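Fibronectin type-III domain-containing protein (Caldanaerobacter subterraneus subsp. tengcongensis, PDB 7JGU) is of unknown function, probably structural, and contains a fibronectin type III domain whose natural form is extremely heat-stable. Local coordinates at residues P4-F10 with F69-V74; H20-W26 with K53-T59. One frame throughout, in Å; residues are numbered along the deposited sequence.

Interaction 1 (P4-F10 with F69-V74); sequences PDEPVGF and FALIAV. Unlike the reference sequence in segment 69-74: Ile72 (reference Arg).
Three bumps on the loop 4-10, Pro4, Pro7 and Phe10, settle between and against the side chains that strand 69-74 raises on one of its faces, Phe69, Leu71 and Ala73. Ala73 is the low point of this relief, and the two prolines close over it. Pro4 CB sits 3.7 Å from Ala73 CB, while Pro4 CG rides over the backbone just beyond, 3.6 Å from Val74 C. Pro7 leans in from the other side of the same methyl, its CG 4.0 Å from Ala73 CB, and lays its CB against the Leu71 branch CD2 at 3.6 Å. In the fibronectin type III sandwich this is where the N-terminal segment, ahead of strand 11-15, runs alongside strand 66-75 in the opposite direction, over this face; strand 21-25 meets Phe10 through Leu24. Leu71 stands up as a ridge between Pro7 and Phe10. Its CB lies over one face of the Phe10 ring, 3.9 Å from the centroid and 21° off the normal, a CH-pi contact displaced toward the CE2 rim. With CG anti to the backbone N (chi1 -179°), Phe10 reaches in far enough for CZ to meet Phe69 CB at 3.9 Å, and Phe69 O lies at the ring's edge, 3.6 Å from CE2. Cutting Phe10 back to an alanine is likely to open a gap over Leu71 CB and leave Phe69 CB without its cover from the loop.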
loop_
_atom_site.group_PDB
_atom_site.type_symbol
_atom_site.label_atom_id
_atom_site.label_comp_id
_atom_site.label_asym_id
_atom_site.label_seq_id
_atom_site.Cartn_x
_atom_site.Cartn_y
_atom_site.Cartn_z
ATOM N N PRO A 4 -2.021 -15.233 -6.249
ATOM C CA PRO A 4 -3.001 -14.812 -5.252
ATOM C C PRO A 4 -4.112 -14.003 -5.878
ATOM O O PRO A 4 -3.987 -13.431 -6.968
ATOM C CB PRO A 4 -2.193 -13.935 -4.290
ATOM C CG PRO A 4 -0.750 -14.243 -4.594
ATOM C CD PRO A 4 -0.716 -14.586 -6.037
ATOM N N ASP A 5 -5.204 -13.933 -5.134
ATOM C CA ASP A 5 -6.251 -12.984 -5.442
ATOM C C ASP A 5 -5.704 -11.561 -5.336
ATOM O O ASP A 5 -4.703 -11.293 -4.678
ATOM C CB ASP A 5 -7.384 -13.121 -4.427
ATOM C CG ASP A 5 -8.281 -14.336 -4.662
ATOM O OD1 ASP A 5 -8.092 -15.079 -5.640
ATOM O OD2 ASP A 5 -9.200 -14.549 -3.845
ATOM N N GLU A 6 -6.379 -10.643 -5.984
ATOM C CA GLU A 6 -6.091 -9.226 -5.763
ATOM C C GLU A 6 -6.563 -8.819 -4.371
ATOM O O GLU A 6 -7.668 -9.195 -3.965
ATOM C CB GLU A 6 -6.851 -8.464 -6.843
ATOM C CG GLU A 6 -6.576 -7.017 -6.940
ATOM C CD GLU A 6 -7.417 -6.343 -8.023
ATOM O OE1 GLU A 6 -7.407 -6.825 -9.178
ATOM O OE2 GLU A 6 -8.090 -5.339 -7.725
ATOM N N PRO A 7 -5.760 -8.075 -3.592
ATOM C CA PRO A 7 -6.257 -7.576 -2.308
ATOM C C PRO A 7 -7.439 -6.656 -2.510
ATOM O O PRO A 7 -7.541 -5.958 -3.516
ATOM C CB PRO A 7 -5.057 -6.822 -1.719
ATOM C CG PRO A 7 -3.877 -7.408 -2.397
ATOM C CD PRO A 7 -4.343 -7.702 -3.800
ATOM N N VAL A 8 -8.298 -6.650 -1.502
ATOM C CA VAL A 8 -9.435 -5.746 -1.436
ATOM C C VAL A 8 -9.360 -5.010 -0.110
ATOM O O VAL A 8 -8.525 -5.307 0.745
ATOM C CB VAL A 8 -10.786 -6.463 -1.636
ATOM C CG1 VAL A 8 -10.844 -7.074 -3.039
ATOM C CG2 VAL A 8 -11.003 -7.535 -0.587
ATOM N N GLY A 9 -10.239 -4.031 0.053
ATOM C CA GLY A 9 -10.214 -3.238 1.264
ATOM C C GLY A 9 -8.912 -2.498 1.477
ATOM O O GLY A 9 -8.487 -2.333 2.625
ATOM N N PHE A 10 -8.262 -2.057 0.405
ATOM C CA PHE A 10 -6.984 -1.348 0.509
ATOM C C PHE A 10 -7.295 0.099 0.845
ATOM O O PHE A 10 -7.897 0.814 0.036
ATOM C CB PHE A 10 -6.223 -1.443 -0.806
ATOM C CG PHE A 10 -4.879 -0.767 -0.811
ATOM C CD1 PHE A 10 -4.139 -0.640 0.338
ATOM C CD2 PHE A 10 -4.358 -0.291 -1.993
ATOM C CE1 PHE A 10 -2.887 -0.017 0.291
ATOM C CE2 PHE A 10 -3.138 0.319 -2.035
ATOM C CZ PHE A 10 -2.402 0.429 -0.902
ATOM N N PHE A 69 -0.921 4.978 -3.560
ATOM C CA PHE A 69 -0.121 3.771 -3.442
ATOM C C PHE A 69 -0.732 2.654 -4.262
ATOM O O PHE A 69 -1.933 2.612 -4.464
ATOM C CB PHE A 69 -0.010 3.327 -1.982
ATOM C CG PHE A 69 0.615 4.358 -1.090
ATOM C CD1 PHE A 69 1.988 4.439 -0.980
ATOM C CD2 PHE A 69 -0.160 5.283 -0.408
ATOM C CE1 PHE A 69 2.577 5.407 -0.185
ATOM C CE2 PHE A 69 0.431 6.248 0.388
ATOM C CZ PHE A 69 1.790 6.299 0.503
ATOM N N ALA A 70 0.120 1.743 -4.703
ATOM C CA ALA A 70 -0.276 0.537 -5.416
ATOM C C ALA A 70 0.172 -0.668 -4.607
ATOM O O ALA A 70 1.240 -0.662 -4.005
ATOM C CB ALA A 70 0.309 0.484 -6.815
ATOM N N LEU A 71 -0.659 -1.694 -4.586
ATOM C CA LEU A 71 -0.455 -2.886 -3.779
ATOM C C LEU A 71 -0.662 -4.110 -4.644
ATOM O O LEU A 71 -1.573 -4.141 -5.469
ATOM C CB LEU A 71 -1.493 -2.895 -2.668
ATOM C CG LEU A 71 -1.544 -4.085 -1.738
ATOM C CD1 LEU A 71 -0.364 -4.116 -0.788
ATOM C CD2 LEU A 71 -2.849 -4.038 -0.944
ATOM N N ILE A 72 0.213 -5.099 -4.459
ATOM C CA ILE A 72 0.038 -6.429 -5.032
ATOM C C ILE A 72 0.204 -7.472 -3.941
ATOM O O ILE A 72 0.894 -7.256 -2.938
ATOM C CB ILE A 72 1.014 -6.745 -6.173
ATOM C CG1 ILE A 72 2.427 -6.245 -5.853
ATOM C CG2 ILE A 72 0.523 -6.120 -7.431
ATOM C CD1 ILE A 72 3.523 -6.897 -6.697
ATOM N N ALA A 73 -0.400 -8.636 -4.176
ATOM C CA ALA A 73 -0.138 -9.830 -3.389
ATOM C C ALA A 73 0.725 -10.749 -4.244
ATOM O O ALA A 73 0.565 -10.800 -5.460
ATOM C CB ALA A 73 -1.437 -10.537 -3.046
ATOM N N VAL A 74 1.612 -11.503 -3.598
ATOM C CA VAL A 74 2.607 -12.299 -4.312
ATOM C C VAL A 74 2.713 -13.680 -3.683
ATOM O O VAL A 74 2.642 -13.834 -2.459
ATOM C CB VAL A 74 3.976 -11.599 -4.259
ATOM C CG1 VAL A 74 4.965 -12.309 -5.157
ATOM C CG2 VAL A 74 3.863 -10.134 -4.645
#

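Interaction 2 (H20-W26 with K53-T59); sequences HTLLLTW and KLEYYVT. Unlike the reference sequence in segment 20-26: Leu23 (reference Arg), Thr25 (reference Arg).
Strands 21-25 and 55-58 run antiparallel, 159° between their directions, with Leu22 facing Val58 and Leu24 facing Tyr56 as hydrogen-bonded pairs. Each pair closes two N-H to O=C bonds; the one from Val58 N to Leu22 O measures 2.8 Å. Beyond them Leu54 O takes two donors from opposite faces of its carbonyl plane: Trp26 N at 3.1 Å and, in one of the two conformers of this residue, Thr25 OG1 at 2.9 Å. On the outward face, Leu23 and Tyr57 form a non-hydrogen-bonded pair. With its CG anti to the backbone N (chi1 176°), Leu23 carries CD1 almost onto the centre of the Tyr57 ring, 3.7 Å from the centroid and 5° off the normal, while Thr21 CG2 stands at the ring's edge by Tyr57 CD1. Leu23 and Thr25 each stand where the reference sequence has an arginine. Together with strand 11-15 these strands make the three-stranded sheet of the fibronectin type III sandwich; Leu22, Leu24 and Val58 turn inward to the four-stranded sheet, where Leu22 and Leu24 both meet Phe69. Leu24 CD1 packs on Val58 CG2 at 3.9 Å. Trp26 lays one face of its indole against the backbone of 54-55, with Leu54 O over its centre and Glu55 N toward the rim; Tyr56 CB lies at the edge near CH2.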
loop_
_atom_site.group_PDB
_atom_site.type_symbol
_atom_site.label_atom_id
_atom_site.label_comp_id
_atom_site.label_asym_id
_atom_site.label_seq_id
_atom_site.Cartn_x
_atom_site.Cartn_y
_atom_site.Cartn_z
ATOM N N HIS A 20 3.287 13.284 8.687
ATOM C CA HIS A 20 4.453 12.736 8.012
ATOM C C HIS A 20 4.352 11.235 7.790
ATOM O O HIS A 20 5.322 10.616 7.350
ATOM C CB HIS A 20 5.699 13.031 8.836
ATOM C CG HIS A 20 6.066 14.477 8.847
ATOM N ND1 HIS A 20 5.575 15.366 9.776
ATOM C CD2 HIS A 20 6.844 15.201 8.009
ATOM C CE1 HIS A 20 6.061 16.570 9.528
ATOM N NE2 HIS A 20 6.840 16.496 8.463
ATOM N N THR A 21 3.207 10.641 8.088
ATOM C CA THR A 21 3.067 9.195 8.068
ATOM C C THR A 21 1.666 8.873 7.603
ATOM O O THR A 21 0.717 9.586 7.920
ATOM C CB THR A 21 3.224 8.626 9.493
ATOM O OG1 THR A 21 4.367 9.205 10.140
ATOM C CG2 THR A 21 3.354 7.121 9.465
ATOM N N LEU A 22 1.543 7.766 6.873
ATOM C CA LEU A 22 0.249 7.197 6.523
ATOM C C LEU A 22 0.264 5.713 6.848
ATOM O O LEU A 22 1.304 5.056 6.726
ATOM C CB LEU A 22 -0.066 7.392 5.036
ATOM C CG LEU A 22 -0.365 8.843 4.644
ATOM C CD1 LEU A 22 -0.400 8.985 3.120
ATOM C CD2 LEU A 22 -1.664 9.315 5.269
ATOM N N LEU A 23 -0.894 5.191 7.244
ATOM C CA LEU A 23 -1.056 3.779 7.564
ATOM C C LEU A 23 -1.837 3.117 6.451
ATOM O O LEU A 23 -2.988 3.467 6.193
ATOM C CB LEU A 23 -1.771 3.620 8.894
ATOM C CG LEU A 23 -2.086 2.173 9.278
ATOM C CD1 LEU A 23 -0.837 1.322 9.352
ATOM C CD2 LEU A 23 -2.786 2.138 10.619
ATOM N N LEU A 24 -1.192 2.219 5.758
ATOM C CA LEU A 24 -1.852 1.429 4.728
ATOM C C LEU A 24 -2.348 0.127 5.334
ATOM O O LEU A 24 -1.644 -0.508 6.110
ATOM C CB LEU A 24 -0.841 1.087 3.632
ATOM C CG LEU A 24 -0.542 2.185 2.621
ATOM C CD1 LEU A 24 -0.153 3.499 3.276
ATOM C CD2 LEU A 24 0.528 1.728 1.653
ATOM N N THR A 25 -3.550 -0.282 4.952
ATOM C CA THR A 25 -4.065 -1.561 5.404
ATOM C C THR A 25 -4.871 -2.197 4.286
ATOM O O THR A 25 -5.360 -1.521 3.377
ATOM C CB THR A 25 -4.919 -1.438 6.664
ATOM O OG1 THR A 25 -5.099 -2.742 7.223
ATOM C CG2 THR A 25 -6.269 -0.864 6.339
ATOM N N TRP A 26 -4.997 -3.513 4.356
ATOM C CA TRP A 26 -5.694 -4.259 3.321
ATOM C C TRP A 26 -6.172 -5.577 3.914
ATOM O O TRP A 26 -5.769 -5.986 5.001
ATOM C CB TRP A 26 -4.802 -4.494 2.082
ATOM C CG TRP A 26 -3.504 -5.132 2.431
ATOM C CD1 TRP A 26 -3.237 -6.465 2.513
ATOM C CD2 TRP A 26 -2.283 -4.465 2.784
ATOM N NE1 TRP A 26 -1.956 -6.664 2.897
ATOM C CE2 TRP A 26 -1.331 -5.461 3.053
ATOM C CE3 TRP A 26 -1.911 -3.126 2.900
ATOM C CZ2 TRP A 26 -0.041 -5.177 3.442
ATOM C CZ3 TRP A 26 -0.624 -2.845 3.268
ATOM C CH2 TRP A 26 0.292 -3.858 3.554
ATOM N N LYS A 53 2.556 -8.787 6.574
ATOM C CA LYS A 53 1.477 -8.308 7.416
ATOM C C LYS A 53 0.354 -7.732 6.553
ATOM O O LYS A 53 0.435 -7.696 5.324
ATOM C CB LYS A 53 2.006 -7.248 8.377
ATOM C CG LYS A 53 3.188 -7.672 9.198
ATOM C CD LYS A 53 2.905 -8.911 10.023
ATOM C CE LYS A 53 4.048 -9.194 10.996
ATOM N NZ LYS A 53 5.252 -9.729 10.301
ATOM N N LEU A 54 -0.706 -7.266 7.209
ATOM C CA LEU A 54 -1.865 -6.659 6.561
ATOM C C LEU A 54 -1.917 -5.158 6.757
ATOM O O LEU A 54 -2.944 -4.538 6.466
ATOM C CB LEU A 54 -3.146 -7.312 7.054
ATOM C CG LEU A 54 -3.218 -8.820 6.891
ATOM C CD1 LEU A 54 -4.561 -9.347 7.404
ATOM C CD2 LEU A 54 -3.006 -9.218 5.454
ATOM N N GLU A 55 -0.826 -4.566 7.215
ATOM C CA GLU A 55 -0.751 -3.123 7.330
ATOM C C GLU A 55 0.704 -2.704 7.243
ATOM O O GLU A 55 1.611 -3.516 7.454
ATOM C CB GLU A 55 -1.349 -2.627 8.639
ATOM C CG GLU A 55 -0.588 -3.049 9.878
ATOM C CD GLU A 55 -1.067 -2.342 11.150
ATOM O OE1 GLU A 55 -2.190 -1.788 11.153
ATOM O OE2 GLU A 55 -0.314 -2.342 12.152
ATOM N N TYR A 56 0.915 -1.424 6.945
ATOM C CA TYR A 56 2.279 -0.915 6.832
ATOM C C TYR A 56 2.269 0.591 7.020
ATOM O O TYR A 56 1.465 1.278 6.395
ATOM C CB TYR A 56 2.882 -1.262 5.451
ATOM C CG TYR A 56 4.379 -1.089 5.410
ATOM C CD1 TYR A 56 5.227 -2.128 5.799
ATOM C CD2 TYR A 56 4.959 0.100 5.009
ATOM C CE1 TYR A 56 6.592 -1.992 5.785
ATOM C CE2 TYR A 56 6.345 0.255 5.017
ATOM C CZ TYR A 56 7.149 -0.798 5.412
ATOM O OH TYR A 56 8.513 -0.650 5.413
ATOM N N TYR A 57 3.167 1.089 7.858
ATOM C CA TYR A 57 3.326 2.521 8.060
ATOM C C TYR A 57 4.337 3.073 7.070
ATOM O O TYR A 57 5.486 2.635 7.046
ATOM C CB TYR A 57 3.831 2.805 9.472
ATOM C CG TYR A 57 2.809 2.652 10.548
ATOM C CD1 TYR A 57 1.984 3.707 10.904
ATOM C CD2 TYR A 57 2.672 1.457 11.226
ATOM C CE1 TYR A 57 1.052 3.574 11.906
ATOM C CE2 TYR A 57 1.752 1.309 12.228
ATOM C CZ TYR A 57 0.941 2.378 12.566
ATOM O OH TYR A 57 0.016 2.248 13.566
ATOM N N VAL A 58 3.896 3.989 6.219
ATOM C CA VAL A 58 4.788 4.687 5.304
ATOM C C VAL A 58 5.175 5.991 5.967
ATOM O O VAL A 58 4.319 6.824 6.273
ATOM C CB VAL A 58 4.141 4.911 3.928
ATOM C CG1 VAL A 58 5.080 5.659 3.008
ATOM C CG2 VAL A 58 3.717 3.573 3.329
ATOM N N THR A 59 6.462 6.154 6.195
ATOM C CA THR A 59 6.972 7.243 7.007
ATOM C C THR A 59 7.739 8.233 6.144
ATOM O O THR A 59 7.955 8.022 4.947
ATOM C CB THR A 59 7.917 6.702 8.085
ATOM O OG1 THR A 59 8.997 6.013 7.440
ATOM C CG2 THR A 59 7.195 5.758 9.018
#

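Interaction 1 is buried almost throughout and apolar, with no hydrogen bond between its segments; interaction 2 is a strand pair zipped by backbone bonds, only partly buried, with one face outward. Interaction 2 pairs two strands within the three-stranded sheet, whereas interaction 1 lays the loop leading into that sheet on a strand of the other, and the two meet across the interior. Leu71 CD2 lies 3.6 Å from Trp26 CG, and Phe69 CG 3.8 Å from Leu24 CD2, so the leucine and phenylalanine that receive the loop also face the inward side chains of interaction 2. Along the chain, the pairing of 20-26 with 53-59 is nested within the span closed by 4-10 and 69-74.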